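Local coordinates for protein bifunctional endomannanase/endoglucanase (Caldanaerobius polysaccharolyticus, PDB 3W0K) that probably hydrolyses internal beta-1,4 linkages of mannans and of glucans such as cellulose, working as a family 5 glycoside hydrolase built on a beta/alpha barrel, at residues N150-I155 and M183-H188; E170-G175 and V192-G197; W232-L237 and V277-K282; P243-Q248 and F284-S289. One frame throughout, in Å; residues are numbered along the deposited sequence.

Two pairs of contacts follow one another along the chain. Interaction 1 opens on helix 148-165 and interaction 2 on strand 170-174; the loop at 183-188 then closes the first and strand 192-197 the second, so the two cross. They tie helix 148-165 to the loop after the fifth strand, and the fifth strand to the sixth. Interactions 3 and 4 both open on helix 234-249 and cross in the same manner: 277-282 closes the first within helix 267-284, and the segment 284-289 closes the second where the chain passes from that helix into the last barrel strand. W244 and L247 of interaction 4 pack against interactions 2 and 1 respectively, joining the two pairs.

Interaction 1 (N150-I155 and M183-H188); sequences NHASLI and MPELAH
On the outside of the (beta/alpha)8 barrel, H151, A152 and I155 of helix 148-165 receive L186 from the loop that leads into strand 192-197. The forked end of L186 suits this place because each methyl meets a different part of the helix: CD2 lies 3.9 Å from A152 CB, while CD1 comes within 3.8 Å of H151 CE1 and 4.2 Å of I155 CG2. The small alanine side chain lets the loop come close. H151 has CG anti to its own backbone N (chi1 167°), which carries the imidazole out toward the loop; I155 CG1 backs one ring face, and M183 SD approaches CE1 to 3.6 Å, obliquely to the ring. M183 reaches there across the histidine side chain, its terminal methyl turned aside by a bend at chi3. One water, in the plane of the imidazole, joins the polar groups: it lies 2.8 Å from H151 ND1 and donates to E185 OE2, also at 2.8 Å. That carboxylate has a salt bridge to R148 as well, so polar groups border the apolar contact of L186. Such a loop, linking the fifth and sixth strands and leaning on helix 148-165, belongs to the outer layer of a TIM barrel.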
loop_
_atom_site.group_PDB
_atom_site.type_symbol
_atom_site.label_atom_id
_atom_site.label_comp_id
_atom_site.label_asym_id
_atom_site.label_seq_id
_atom_site.Cartn_x
_atom_site.Cartn_y
_atom_site.Cartn_z
ATOM N N ASN A 150 -6.480 -5.526 20.552
ATOM C CA ASN A 150 -6.201 -6.805 19.907
ATOM C C ASN A 150 -5.378 -6.682 18.627
ATOM O O ASN A 150 -4.587 -7.572 18.310
ATOM C CB ASN A 150 -7.446 -7.714 19.762
ATOM C CG ASN A 150 -8.548 -7.125 18.892
ATOM O OD1 ASN A 150 -8.300 -6.414 17.921
ATOM N ND2 ASN A 150 -9.788 -7.490 19.210
ATOM N N HIS A 151 -5.507 -5.552 17.936
ATOM C CA HIS A 151 -4.719 -5.317 16.732
ATOM C C HIS A 151 -3.263 -5.154 17.169
ATOM O O HIS A 151 -2.366 -5.782 16.606
ATOM C CB HIS A 151 -5.188 -4.049 16.006
ATOM C CG HIS A 151 -4.241 -3.574 14.944
ATOM N ND1 HIS A 151 -3.353 -2.541 15.152
ATOM C CD2 HIS A 151 -4.036 -3.998 13.673
ATOM C CE1 HIS A 151 -2.641 -2.348 14.055
ATOM N NE2 HIS A 151 -3.036 -3.218 13.142
ATOM N N ALA A 152 -3.035 -4.326 18.189
ATOM C CA ALA A 152 -1.682 -4.102 18.693
ATOM C C ALA A 152 -1.045 -5.405 19.175
ATOM O O ALA A 152 0.116 -5.679 18.877
ATOM C CB ALA A 152 -1.697 -3.065 19.820
ATOM N N SER A 153 -1.815 -6.217 19.894
ATOM C CA SER A 153 -1.305 -7.491 20.395
ATOM C C SER A 153 -0.862 -8.406 19.257
ATOM O O SER A 153 0.199 -9.027 19.338
ATOM C CB SER A 153 -2.352 -8.190 21.268
ATOM O OG SER A 153 -2.547 -7.484 22.483
ATOM N N LEU A 154 -1.650 -8.457 18.185
ATOM C CA LEU A 154 -1.308 -9.292 17.037
ATOM C C LEU A 154 -0.072 -8.758 16.318
ATOM O O LEU A 154 0.799 -9.525 15.921
ATOM C CB LEU A 154 -2.480 -9.400 16.056
ATOM C CG LEU A 154 -2.218 -10.283 14.826
ATOM C CD1 LEU A 154 -1.849 -11.705 15.242
ATOM C CD2 LEU A 154 -3.449 -10.280 13.927
ATOM N N ILE A 155 -0.011 -7.441 16.134
ATOM C CA ILE A 155 1.135 -6.822 15.475
ATOM C C ILE A 155 2.409 -7.089 16.279
ATOM O O ILE A 155 3.428 -7.485 15.720
ATOM C CB ILE A 155 0.924 -5.300 15.298
ATOM C CG1 ILE A 155 -0.239 -5.039 14.332
ATOM C CG2 ILE A 155 2.201 -4.628 14.800
ATOM C CD1 ILE A 155 -0.014 -5.560 12.915
ATOM N N MET A 183 -1.624 5.156 14.704
ATOM C CA MET A 183 -1.542 4.230 15.828
ATOM C C MET A 183 -0.462 4.587 16.846
ATOM O O MET A 183 0.585 3.945 16.906
ATOM C CB MET A 183 -1.298 2.816 15.284
ATOM C CG MET A 183 -2.336 2.383 14.254
ATOM S SD MET A 183 -1.776 1.038 13.188
ATOM C CE MET A 183 -0.475 1.871 12.241
ATOM N N PRO A 184 -0.723 5.594 17.694
ATOM C CA PRO A 184 0.273 5.987 18.696
ATOM C C PRO A 184 0.624 4.861 19.669
ATOM O O PRO A 184 1.728 4.827 20.217
ATOM C CB PRO A 184 -0.392 7.178 19.396
ATOM C CG PRO A 184 -1.854 6.931 19.208
ATOM C CD PRO A 184 -1.932 6.431 17.789
ATOM N N GLU A 185 -0.293 3.908 19.824
ATOM C CA GLU A 185 -0.088 2.768 20.713
ATOM C C GLU A 185 1.019 1.832 20.224
ATOM O O GLU A 185 1.522 1.010 20.988
ATOM C CB GLU A 185 -1.398 1.990 20.922
ATOM C CG GLU A 185 -1.997 1.345 19.662
ATOM C CD GLU A 185 -2.874 2.287 18.836
ATOM O OE1 GLU A 185 -2.855 3.516 19.054
ATOM O OE2 GLU A 185 -3.600 1.789 17.954
ATOM N N LEU A 186 1.404 1.967 18.956
ATOM C CA LEU A 186 2.460 1.131 18.386
ATOM C C LEU A 186 3.686 1.952 17.973
ATOM O O LEU A 186 4.571 1.457 17.273
ATOM C CB LEU A 186 1.921 0.341 17.187
ATOM C CG LEU A 186 0.928 -0.782 17.506
ATOM C CD1 LEU A 186 0.235 -1.247 16.238
ATOM C CD2 LEU A 186 1.650 -1.940 18.191
ATOM N N ALA A 187 3.750 3.192 18.450
ATOM C CA ALA A 187 4.852 4.100 18.131
ATOM C C ALA A 187 6.238 3.616 18.568
ATOM O O ALA A 187 7.226 3.843 17.868
ATOM C CB ALA A 187 4.573 5.478 18.723
ATOM N N HIS A 188 6.305 2.940 19.711
ATOM C CA HIS A 188 7.577 2.461 20.249
ATOM C C HIS A 188 8.061 1.112 19.716
ATOM O O HIS A 188 9.099 0.607 20.154
ATOM C CB HIS A 188 7.509 2.426 21.775
HETATM O O HOH W 1 -3.501 -0.932 17.493
#

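Interaction 2 (E170-G175 and V192-G197); sequences EIVIDG and VHSGRG
V192, S194 and I173 give up the most surface where strands 170-174 and 192-197 run parallel. V192 shares a face of the sheet with V172 and lies beside it, its CB 3.9 Å from V172 CG2; its backbone gives and then receives, V192 N bonding to I171 O and I173 N to V192 O, each at 2.9 Å. Farther along the same face S194 brings CB to 3.6 Å from V172 CG1, and its hydroxyl shares a water with D174 OD1 and R196 NH1. D174 OD2 and R196 NH2 form a salt bridge of 2.9 Å whose hydrogen bond is weak and bent (N-H...O 123°); R196 is held further by E137 and E258. On the other face I173 holds CG1 between its backbone N and carbonyl carbon (chi1 59°), which leads CD1 over the H193 ring, 4.1 Å from its centroid, in a CH-pi contact. That face meets the surrounding helices, I155 and W244 among them. D174, S194 and R196 gather on the inner face near the C-terminal strand ends, and a bound Tris, probably from the crystallisation liquor, lies about 5 Å from the R196 side chain, in keeping with the active-site end of a family 5 beta/alpha barrel.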
loop_
_atom_site.group_PDB
_atom_site.type_symbol
_atom_site.label_atom_id
_atom_site.label_comp_id
_atom_site.label_asym_id
_atom_site.label_seq_id
_atom_site.Cartn_x
_atom_site.Cartn_y
_atom_site.Cartn_z
ATOM N N GLU A 170 13.331 -4.921 8.310
ATOM C CA GLU A 170 12.488 -3.740 8.442
ATOM C C GLU A 170 11.036 -4.164 8.272
ATOM O O GLU A 170 10.695 -4.915 7.354
ATOM C CB GLU A 170 12.864 -2.687 7.397
ATOM C CG GLU A 170 12.049 -1.402 7.476
ATOM C CD GLU A 170 12.547 -0.350 6.504
ATOM O OE1 GLU A 170 11.814 -0.022 5.550
ATOM O OE2 GLU A 170 13.682 0.139 6.689
ATOM N N ILE A 171 10.194 -3.689 9.179
ATOM C CA ILE A 171 8.778 -4.020 9.185
ATOM C C ILE A 171 7.930 -2.766 9.038
ATOM O O ILE A 171 8.270 -1.705 9.563
ATOM C CB ILE A 171 8.412 -4.777 10.487
ATOM C CG1 ILE A 171 9.142 -6.124 10.517
ATOM C CG2 ILE A 171 6.906 -4.994 10.586
ATOM C CD1 ILE A 171 9.128 -6.810 11.869
ATOM N N VAL A 172 6.846 -2.901 8.281
ATOM C CA VAL A 172 5.913 -1.814 8.021
ATOM C C VAL A 172 4.523 -2.268 8.448
ATOM O O VAL A 172 4.159 -3.431 8.262
ATOM C CB VAL A 172 5.861 -1.479 6.503
ATOM C CG1 VAL A 172 4.935 -0.296 6.245
ATOM C CG2 VAL A 172 7.259 -1.202 5.968
ATOM N N ILE A 173 3.771 -1.362 9.067
ATOM C CA ILE A 173 2.403 -1.655 9.490
ATOM C C ILE A 173 1.477 -0.581 8.937
ATOM O O ILE A 173 1.847 0.595 8.882
ATOM C CB ILE A 173 2.257 -1.757 11.034
ATOM C CG1 ILE A 173 2.671 -0.457 11.724
ATOM C CG2 ILE A 173 3.073 -2.930 11.561
ATOM C CD1 ILE A 173 2.352 -0.453 13.222
ATOM N N ASP A 174 0.302 -0.998 8.474
ATOM C CA ASP A 174 -0.687 -0.086 7.897
ATOM C C ASP A 174 -1.631 0.494 8.938
ATOM O O ASP A 174 -1.987 -0.172 9.911
ATOM C CB ASP A 174 -1.525 -0.802 6.829
ATOM C CG ASP A 174 -0.756 -1.071 5.543
ATOM O OD1 ASP A 174 0.488 -0.947 5.522
ATOM O OD2 ASP A 174 -1.416 -1.413 4.540
ATOM N N GLY A 175 -2.066 1.728 8.700
ATOM C CA GLY A 175 -2.981 2.381 9.616
ATOM C C GLY A 175 -4.330 1.691 9.722
ATOM O O GLY A 175 -4.748 0.954 8.822
ATOM N N VAL A 192 7.858 0.977 10.569
ATOM C CA VAL A 192 7.384 2.075 9.737
ATOM C C VAL A 192 5.861 2.091 9.788
ATOM O O VAL A 192 5.226 1.046 9.656
ATOM C CB VAL A 192 7.814 1.910 8.260
ATOM C CG1 VAL A 192 7.253 3.053 7.415
ATOM C CG2 VAL A 192 9.328 1.864 8.150
ATOM N N HIS A 193 5.286 3.260 10.052
ATOM C CA HIS A 193 3.834 3.409 10.079
ATOM C C HIS A 193 3.429 3.915 8.702
ATOM O O HIS A 193 3.844 4.995 8.274
ATOM C CB HIS A 193 3.401 4.379 11.176
ATOM C CG HIS A 193 3.561 3.827 12.557
ATOM N ND1 HIS A 193 2.594 3.965 13.530
ATOM C CD2 HIS A 193 4.569 3.123 13.124
ATOM C CE1 HIS A 193 3.001 3.369 14.637
ATOM N NE2 HIS A 193 4.196 2.851 14.417
ATOM N N SER A 194 2.622 3.120 8.008
ATOM C CA SER A 194 2.205 3.443 6.654
ATOM C C SER A 194 0.785 3.963 6.517
ATOM O O SER A 194 -0.187 3.268 6.845
ATOM C CB SER A 194 2.405 2.220 5.753
ATOM O OG SER A 194 2.217 2.546 4.386
ATOM N N GLY A 195 0.692 5.184 5.994
ATOM C CA GLY A 195 -0.585 5.837 5.773
ATOM C C GLY A 195 -1.059 5.759 4.332
ATOM O O GLY A 195 -0.491 5.035 3.499
ATOM N N ARG A 196 -2.072 6.560 4.020
ATOM C CA ARG A 196 -2.671 6.559 2.695
ATOM C C ARG A 196 -2.972 7.951 2.163
ATOM O O ARG A 196 -3.149 8.897 2.932
ATOM C CB ARG A 196 -3.973 5.755 2.731
ATOM C CG ARG A 196 -3.793 4.254 2.942
ATOM C CD ARG A 196 -3.090 3.645 1.749
ATOM N NE ARG A 196 -3.015 2.183 1.796
ATOM C CZ ARG A 196 -2.019 1.491 2.338
ATOM N NH1 ARG A 196 -0.996 2.113 2.914
ATOM N NH2 ARG A 196 -2.000 0.167 2.219
ATOM N N GLY A 197 -3.068 8.038 0.838
ATOM C CA GLY A 197 -3.377 9.290 0.173
ATOM C C GLY A 197 -4.571 9.112 -0.747
ATOM O O GLY A 197 -4.461 9.251 -1.966
HETATM O O HOH W 2 1.431 0.243 3.217
#

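Interaction 3 (W232-L237 and V277-K282)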
loop_
_atom_site.group_PDB
_atom_site.type_symbol
_atom_site.label_atom_id
_atom_site.label_comp_id
_atom_site.label_asym_id
_atom_site.label_seq_id
_atom_site.Cartn_x
_atom_site.Cartn_y
_atom_site.Cartn_z
ATOM N N TRP A 232 -13.453 19.799 1.865
ATOM C CA TRP A 232 -12.100 19.298 1.654
ATOM C C TRP A 232 -11.202 20.197 0.813
ATOM O O TRP A 232 -11.526 20.548 -0.320
ATOM C CB TRP A 232 -12.129 17.889 1.053
ATOM C CG TRP A 232 -12.486 16.831 2.051
ATOM C CD1 TRP A 232 -13.740 16.456 2.434
ATOM C CD2 TRP A 232 -11.575 16.025 2.809
ATOM N NE1 TRP A 232 -13.670 15.466 3.386
ATOM C CE2 TRP A 232 -12.353 15.183 3.636
ATOM C CE3 TRP A 232 -10.177 15.934 2.873
ATOM C CZ2 TRP A 232 -11.780 14.260 4.519
ATOM C CZ3 TRP A 232 -9.607 15.018 3.752
ATOM C CH2 TRP A 232 -10.410 14.193 4.562
ATOM N N ASN A 233 -10.069 20.558 1.402
ATOM C CA ASN A 233 -9.050 21.388 0.767
ATOM C C ASN A 233 -7.716 21.040 1.420
ATOM O O ASN A 233 -7.647 20.101 2.219
ATOM C CB ASN A 233 -9.376 22.884 0.913
ATOM C CG ASN A 233 -9.702 23.284 2.341
ATOM O OD1 ASN A 233 -9.009 22.906 3.283
ATOM N ND2 ASN A 233 -10.758 24.077 2.502
ATOM N N LYS A 234 -6.659 21.785 1.104
ATOM C CA LYS A 234 -5.349 21.492 1.679
ATOM C C LYS A 234 -5.336 21.562 3.208
ATOM O O LYS A 234 -4.669 20.758 3.861
ATOM C CB LYS A 234 -4.274 22.404 1.087
ATOM C CG LYS A 234 -2.855 21.925 1.362
ATOM C CD LYS A 234 -1.830 22.772 0.630
ATOM C CE LYS A 234 -0.421 22.289 0.918
ATOM N NZ LYS A 234 0.596 23.077 0.172
ATOM N N ASP A 235 -6.084 22.505 3.777
ATOM C CA ASP A 235 -6.156 22.645 5.230
ATOM C C ASP A 235 -6.809 21.414 5.855
ATOM O O ASP A 235 -6.404 20.968 6.930
ATOM C CB ASP A 235 -6.942 23.902 5.627
ATOM C CG ASP A 235 -6.138 25.182 5.451
ATOM O OD1 ASP A 235 -4.894 25.116 5.364
ATOM O OD2 ASP A 235 -6.757 26.268 5.420
ATOM N N THR A 236 -7.819 20.877 5.174
ATOM C CA THR A 236 -8.526 19.689 5.649
ATOM C C THR A 236 -7.586 18.489 5.594
ATOM O O THR A 236 -7.622 17.621 6.468
ATOM C CB THR A 236 -9.775 19.397 4.800
ATOM O OG1 THR A 236 -10.543 20.598 4.655
ATOM C CG2 THR A 236 -10.643 18.347 5.478
ATOM N N LEU A 237 -6.741 18.446 4.566
ATOM C CA LEU A 237 -5.776 17.358 4.431
ATOM C C LEU A 237 -4.761 17.422 5.569
ATOM O O LEU A 237 -4.318 16.388 6.072
ATOM C CB LEU A 237 -5.074 17.414 3.072
ATOM C CG LEU A 237 -5.901 16.911 1.887
ATOM C CD1 LEU A 237 -5.261 17.335 0.575
ATOM C CD2 LEU A 237 -6.029 15.391 1.961
ATOM N N VAL A 277 -1.834 17.053 -2.107
ATOM C CA VAL A 277 -1.259 15.943 -1.346
ATOM C C VAL A 277 0.243 15.806 -1.534
ATOM O O VAL A 277 0.969 15.641 -0.561
ATOM C CB VAL A 277 -1.958 14.578 -1.617
ATOM C CG1 VAL A 277 -3.404 14.629 -1.150
ATOM C CG2 VAL A 277 -1.872 14.194 -3.083
ATOM N N LEU A 278 0.715 15.932 -2.772
ATOM C CA LEU A 278 2.146 15.818 -3.039
ATOM C C LEU A 278 2.949 16.956 -2.407
ATOM O O LEU A 278 4.034 16.720 -1.873
ATOM C CB LEU A 278 2.412 15.714 -4.543
ATOM C CG LEU A 278 2.017 14.370 -5.165
ATOM C CD1 LEU A 278 2.073 14.449 -6.680
ATOM C CD2 LEU A 278 2.933 13.267 -4.650
ATOM N N SER A 279 2.414 18.178 -2.437
ATOM C CA SER A 279 3.115 19.311 -1.825
ATOM C C SER A 279 3.196 19.091 -0.315
ATOM O O SER A 279 4.175 19.476 0.322
ATOM C CB SER A 279 2.438 20.650 -2.156
ATOM O OG SER A 279 1.128 20.733 -1.631
ATOM N N LEU A 280 2.173 18.455 0.252
ATOM C CA LEU A 280 2.171 18.149 1.678
ATOM C C LEU A 280 3.226 17.089 1.974
ATOM O O LEU A 280 3.948 17.188 2.961
ATOM C CB LEU A 280 0.799 17.653 2.135
ATOM C CG LEU A 280 -0.254 18.728 2.394
ATOM C CD1 LEU A 280 -1.562 18.082 2.795
ATOM C CD2 LEU A 280 0.237 19.664 3.497
ATOM N N TYR A 281 3.320 16.076 1.114
ATOM C CA TYR A 281 4.307 15.017 1.313
ATOM C C TYR A 281 5.726 15.582 1.250
ATOM O O TYR A 281 6.594 15.170 2.018
ATOM C CB TYR A 281 4.136 13.899 0.277
ATOM C CG TYR A 281 2.808 13.174 0.345
ATOM C CD1 TYR A 281 1.995 13.248 1.480
ATOM C CD2 TYR A 281 2.354 12.430 -0.740
ATOM C CE1 TYR A 281 0.758 12.599 1.525
ATOM C CE2 TYR A 281 1.127 11.778 -0.707
ATOM C CZ TYR A 281 0.334 11.867 0.425
ATOM O OH TYR A 281 -0.886 11.234 0.436
ATOM N N LYS A 282 5.946 16.548 0.361
ATOM C CA LYS A 282 7.255 17.177 0.225
ATOM C C LYS A 282 7.581 17.969 1.490
ATOM O O LYS A 282 8.690 17.877 2.024
ATOM C CB LYS A 282 7.287 18.109 -0.989
ATOM C CG LYS A 282 8.674 18.669 -1.278
ATOM C CD LYS A 282 8.677 19.559 -2.501
ATOM C CE LYS A 282 10.090 19.996 -2.849
ATOM N NZ LYS A 282 10.117 20.864 -4.057
HETATM O O HOH W 3 3.000 22.130 1.311
#
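K234 and S279 supply the direct polar link between helix 234-249 and helix 267-284: K234 NZ donates to S279 OG at 3.0 Å. A lysine suits this partly exposed border because its long chain, its CG turned to the far side from the backbone N (chi1 -165°) and every later torsion extended, reaches across to the neighbouring helix while keeping its charge at the edge. S279 OG also has hydrogen-bonding partners in E275 O, the strongest, and D276 O in the turn before it; its single proton can serve one of them at a time or be shared between them. A water supplements the link, accepting from K234 NZ at 2.8 Å and giving a weak bond of 3.1 Å to S279 O.

Apolar packing lies beneath this polar edge. The lysine methylenes slide past L280 in the opposite direction, with CE 3.7 Å from L280 CD2. The other methyl of L280, CD1, rests 3.6 Å from L237 CB, and L237 in turn sets CD1 3.7 Å from V277 CG1. These branched aliphatic side chains are buried, as befits a seam between helices.

Capping bonds complete the account. Just ahead of the first helical turn, N233 OD1 accepts from T236 N at 3.0 Å, and T236 OG1 accepts a weak bond from N233 N at 3.3 Å. Asparagine and threonine are short enough to fold back on the open amides of a helix start, making a capping box. With its capped start beside the body of the next helix, this is the side-by-side packing of consecutive outer helices in a TIM barrel.

Interaction 4 (P243-Q248 and F284-S289); sequences PWRDLQ and FEWGYS
Q248 meets F284 and W286 through both ends of its amide. Its NE2 donates to F284 O at 3.0 Å, almost straight (N-H...O 173°) and in the amide plane, while OE1 accepts from W286 NE1 at 2.8 Å. R245 NH1, from the preceding turn of the same helix, reaches OE1 as well, also at 2.8 Å. The two donors come from opposite faces of the amide plane, neither on a lone pair, and together with the NE2 bond they fix the flip of the group. Glutamine fits because it can accept and donate at once, and its extended chain carries the amide from helix 234-249 to F284 and W286.

The carbonyl it holds lies at a helix end: E285, with positive phi, is the C-prime residue of a Schellman motif closing helix 267-284, where W286 N bonds to Y281 O and E285 N to K282 O. From there the chain enters the last strand of the beta/alpha barrel.

Outward from the amide, R245 folds over F284. Bends at chi2 and chi3 place CD above the ring centre, 3.5 Å from the centroid, as a CH-pi contact, and lay the guanidinium nearly parallel to the ring, the planes 14° apart, with NE 3.3 Å from F284 CD1. The indole of W286 lies next to this stack: its CZ2 is 3.8 Å from R245 CD, and F284 CD2 sits over one of its faces. Farther in, W286 CH2 packs 3.9 Å from W244 CB; the W244 indole lies against H193 of strand 192-197, with NE1 bonded to N180 O.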
loop_
_atom_site.group_PDB
_atom_site.type_symbol
_atom_site.label_atom_id
_atom_site.label_comp_id
_atom_site.label_asym_id
_atom_site.label_seq_id
_atom_site.Cartn_x
_atom_site.Cartn_y
_atom_site.Cartn_z
ATOM N N PRO A 243 -2.625 13.569 13.060
ATOM C CA PRO A 243 -2.265 12.470 13.966
ATOM C C PRO A 243 -1.007 11.732 13.501
ATOM O O PRO A 243 -0.236 11.215 14.314
ATOM C CB PRO A 243 -3.498 11.568 13.909
ATOM C CG PRO A 243 -4.613 12.539 13.664
ATOM C CD PRO A 243 -4.014 13.419 12.593
ATOM N N TRP A 244 -0.811 11.682 12.185
ATOM C CA TRP A 244 0.359 11.030 11.607
ATOM C C TRP A 244 1.597 11.902 11.799
ATOM O O TRP A 244 2.685 11.399 12.065
ATOM C CB TRP A 244 0.121 10.730 10.126
ATOM C CG TRP A 244 -0.927 9.680 9.911
ATOM C CD1 TRP A 244 -2.279 9.862 9.864
ATOM C CD2 TRP A 244 -0.703 8.277 9.732
ATOM N NE1 TRP A 244 -2.914 8.655 9.668
ATOM C CE2 TRP A 244 -1.969 7.667 9.583
ATOM C CE3 TRP A 244 0.445 7.476 9.682
ATOM C CZ2 TRP A 244 -2.120 6.289 9.385
ATOM C CZ3 TRP A 244 0.297 6.105 9.486
ATOM C CH2 TRP A 244 -0.980 5.527 9.340
ATOM N N ARG A 245 1.414 13.215 11.686
ATOM C CA ARG A 245 2.508 14.165 11.874
ATOM C C ARG A 245 2.947 14.209 13.334
ATOM O O ARG A 245 4.138 14.350 13.625
ATOM C CB ARG A 245 2.090 15.559 11.405
ATOM C CG ARG A 245 2.170 15.733 9.903
ATOM C CD ARG A 245 3.621 15.815 9.441
ATOM N NE ARG A 245 4.184 17.153 9.630
ATOM C CZ ARG A 245 5.455 17.478 9.410
ATOM N NH1 ARG A 245 6.325 16.562 8.998
ATOM N NH2 ARG A 245 5.849 18.737 9.552
ATOM N N ASP A 246 1.984 14.087 14.246
ATOM C CA ASP A 246 2.276 14.097 15.679
ATOM C C ASP A 246 3.166 12.914 16.033
ATOM O O ASP A 246 4.039 13.018 16.891
ATOM C CB ASP A 246 0.982 14.042 16.502
ATOM C CG ASP A 246 0.178 15.333 16.428
ATOM O OD1 ASP A 246 0.732 16.377 16.017
ATOM O OD2 ASP A 246 -1.017 15.305 16.788
ATOM N N LEU A 247 2.945 11.792 15.354
ATOM C CA LEU A 247 3.737 10.591 15.578
ATOM C C LEU A 247 5.138 10.757 14.997
ATOM O O LEU A 247 6.123 10.354 15.616
ATOM C CB LEU A 247 3.043 9.377 14.960
ATOM C CG LEU A 247 2.484 8.344 15.942
ATOM C CD1 LEU A 247 1.861 9.026 17.150
ATOM C CD2 LEU A 247 1.480 7.457 15.237
ATOM N N GLN A 248 5.220 11.367 13.816
ATOM C CA GLN A 248 6.497 11.597 13.147
ATOM C C GLN A 248 7.371 12.535 13.976
ATOM O O GLN A 248 8.595 12.393 14.006
ATOM C CB GLN A 248 6.271 12.185 11.753
ATOM C CG GLN A 248 7.548 12.385 10.947
ATOM C CD GLN A 248 7.327 13.206 9.694
ATOM O OE1 GLN A 248 6.277 13.819 9.518
ATOM N NE2 GLN A 248 8.323 13.223 8.813
ATOM N N PHE A 284 6.318 17.522 4.494
ATOM C CA PHE A 284 6.459 16.574 5.598
ATOM C C PHE A 284 7.687 15.686 5.429
ATOM O O PHE A 284 8.108 15.014 6.376
ATOM C CB PHE A 284 5.228 15.661 5.684
ATOM C CG PHE A 284 3.929 16.376 5.957
ATOM C CD1 PHE A 284 3.904 17.690 6.423
ATOM C CD2 PHE A 284 2.721 15.717 5.761
ATOM C CE1 PHE A 284 2.696 18.329 6.689
ATOM C CE2 PHE A 284 1.508 16.346 6.024
ATOM C CZ PHE A 284 1.497 17.656 6.489
ATOM N N GLU A 285 8.247 15.684 4.220
ATOM C CA GLU A 285 9.403 14.863 3.867
ATOM C C GLU A 285 9.025 13.382 3.928
ATOM O O GLU A 285 9.754 12.552 4.474
ATOM C CB GLU A 285 10.609 15.171 4.761
ATOM C CG GLU A 285 11.179 16.570 4.547
ATOM C CD GLU A 285 12.481 16.812 5.294
ATOM O OE1 GLU A 285 13.101 15.838 5.775
ATOM O OE2 GLU A 285 12.894 17.988 5.392
ATOM N N TRP A 286 7.858 13.075 3.371
ATOM C CA TRP A 286 7.344 11.713 3.332
ATOM C C TRP A 286 7.527 11.081 1.965
ATOM O O TRP A 286 7.326 11.729 0.933
ATOM C CB TRP A 286 5.844 11.689 3.616
ATOM C CG TRP A 286 5.423 11.984 5.016
ATOM C CD1 TRP A 286 6.223 12.204 6.098
ATOM C CD2 TRP A 286 4.074 12.072 5.485
ATOM N NE1 TRP A 286 5.452 12.425 7.217
ATOM C CE2 TRP A 286 4.128 12.350 6.866
ATOM C CE3 TRP A 286 2.820 11.943 4.868
ATOM C CZ2 TRP A 286 2.976 12.501 7.646
ATOM C CZ3 TRP A 286 1.674 12.094 5.642
ATOM C CH2 TRP A 286 1.763 12.370 7.019
ATOM N N GLY A 287 7.870 9.798 1.970
ATOM C CA GLY A 287 7.998 9.059 0.731
ATOM C C GLY A 287 6.586 8.630 0.367
ATOM O O GLY A 287 5.692 8.618 1.223
ATOM N N TYR A 288 6.374 8.263 -0.889
ATOM C CA TYR A 288 5.046 7.858 -1.338
ATOM C C TYR A 288 5.095 6.877 -2.499
ATOM O O TYR A 288 6.026 6.897 -3.301
ATOM C CB TYR A 288 4.207 9.092 -1.707
ATOM C CG TYR A 288 4.941 10.134 -2.527
ATOM C CD1 TYR A 288 5.071 10.002 -3.907
ATOM C CD2 TYR A 288 5.487 11.262 -1.917
ATOM C CE1 TYR A 288 5.728 10.973 -4.666
ATOM C CE2 TYR A 288 6.145 12.241 -2.666
ATOM C CZ TYR A 288 6.260 12.087 -4.036
ATOM O OH TYR A 288 6.897 13.054 -4.778
ATOM N N SER A 289 4.082 6.016 -2.570
ATOM C CA SER A 289 3.987 4.997 -3.610
ATOM C C SER A 289 2.596 5.014 -4.243
ATOM O O SER A 289 1.596 4.787 -3.562
ATOM C CB SER A 289 4.272 3.620 -2.999
ATOM O OG SER A 289 4.290 2.603 -3.982
#